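Local structure of Cwp19 (Clostridioides difficile, 5OQ3) at residues Y292-I295 against G296-A299. The protein is a glycoside hydrolase linked to the S-layer, here its TIM-barrel domain; the whole protein may also have N-acetylmuramoyl-L-alanine amidase activity. Residues are numbered along the deposited sequence; the frame is centred on the assembly and turned at random.
Sequences YWPI and GLKA
Leu-297 reaches back to Trp-293 with a single methyl, and that pair is the tight part of this local contact. CD2 of Leu-297 lies 3.4 Å from CD1 of Trp-293, while CG of the same indole is 3.9 Å from that methyl, so the touch falls on the pyrrole part of the ring, and obliquely. The first torsions help bring the two groups together: the leucine extends its CG opposite the backbone N (chi1 -179°), and the tryptophan carries its CG beside its own N. The Pro-294 ring adds a looser contact, its CD standing 4.2 Å from Leu-297 CD2. Main-chain evidence makes Pro-294 and Leu-297 the end residues of a type II beta turn, their CA atoms 5.7 Å apart, and the indole hangs from the residue just before it. The turn's closing bond, from Leu-297 N to Pro-294 O, is weak: it is long at 3.4 Å although fairly straight at 159°. Gly-296 occupies the third position with phi 89°, a value at which a CB would clash with the carbonyl O of Ile-295; glycine is therefore called for. The turn belongs to the loop that joins strand 286-287 of the eight-stranded parallel barrel to helix 302-313, a beta-to-alpha connection of the TIM barrel. At its corner the exposed Gly-296 forms the solvent side. Ile-295 directs its CB away overall, yet its CG2 still lies 3.3 Å from Gly-296 N, and the side chain covers the corner against Tyr-302 of helix 302-313 and Gln-345 and Gln-346 of helix 343-350. Polar groups from other parts of the chain hold the corner's backbone, Glu-342 OE1 accepting from Ile-295 N and Asp-301 OD1 from Gly-296 N.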
# COMPACT_ATOMS: atom_id res chain seq x y z
N TYR A 292 5.64 9.85 -7.47
CA TYR A 292 6.09 9.20 -8.68
C TYR A 292 6.15 10.17 -9.85
O TYR A 292 5.58 9.92 -10.93
CB TYR A 292 5.16 8.00 -9.00
CG TYR A 292 4.98 6.95 -7.93
CD1 TYR A 292 5.91 6.74 -6.91
CD2 TYR A 292 3.91 6.08 -8.00
CE1 TYR A 292 5.75 5.71 -6.00
CE2 TYR A 292 3.73 5.07 -7.07
CZ TYR A 292 4.68 4.86 -6.09
OH TYR A 292 4.54 3.85 -5.17
N TRP A 293 6.91 11.25 -9.66
CA TRP A 293 7.06 12.26 -10.66
C TRP A 293 8.52 12.73 -10.67
O TRP A 293 9.21 12.66 -9.66
CB TRP A 293 6.19 13.46 -10.33
CG TRP A 293 4.71 13.16 -10.33
CD1 TRP A 293 3.91 12.89 -11.43
CD2 TRP A 293 3.84 13.09 -9.20
NE1 TRP A 293 2.62 12.68 -11.05
CE2 TRP A 293 2.54 12.81 -9.68
CE3 TRP A 293 4.02 13.29 -7.83
CZ2 TRP A 293 1.44 12.71 -8.84
CZ3 TRP A 293 2.93 13.17 -6.99
CH2 TRP A 293 1.66 12.86 -7.50
N PRO A 294 8.98 13.27 -11.80
CA PRO A 294 10.29 13.91 -11.87
C PRO A 294 10.37 15.23 -11.15
O PRO A 294 9.38 15.95 -10.98
CB PRO A 294 10.52 14.14 -13.37
CG PRO A 294 9.46 13.39 -14.05
CD PRO A 294 8.32 13.26 -13.11
N ILE A 295 11.60 15.58 -10.75
CA ILE A 295 11.92 16.95 -10.36
C ILE A 295 11.62 17.88 -11.53
O ILE A 295 11.95 17.57 -12.65
CB ILE A 295 13.40 17.02 -9.91
CG1 ILE A 295 13.53 16.29 -8.58
CG2 ILE A 295 13.88 18.46 -9.77
CD1 ILE A 295 14.95 15.95 -8.16
N GLY A 296 10.97 18.99 -11.25
CA GLY A 296 10.65 20.02 -12.28
C GLY A 296 9.34 19.82 -13.01
O GLY A 296 9.00 20.62 -13.87
N LEU A 297 8.59 18.76 -12.72
CA LEU A 297 7.33 18.57 -13.44
C LEU A 297 6.35 19.60 -12.93
O LEU A 297 6.02 19.61 -11.75
CB LEU A 297 6.77 17.16 -13.20
CG LEU A 297 5.47 16.86 -13.93
CD1 LEU A 297 5.65 16.75 -15.44
CD2 LEU A 297 4.86 15.58 -13.35
N LYS A 298 5.82 20.42 -13.82
CA LYS A 298 5.00 21.57 -13.41
C LYS A 298 3.79 21.21 -12.52
O LYS A 298 3.58 21.82 -11.45
CB LYS A 298 4.56 22.38 -14.64
CG LYS A 298 3.77 23.63 -14.29
CD LYS A 298 3.43 24.44 -15.54
CE LYS A 298 2.96 25.83 -15.15
NZ LYS A 298 1.90 25.81 -14.11
N ALA A 299 3.01 20.21 -12.96
CA ALA A 299 1.78 19.81 -12.24
C ALA A 299 2.04 19.16 -10.91
O ALA A 299 1.14 19.17 -10.06
CB ALA A 299 0.95 18.84 -13.07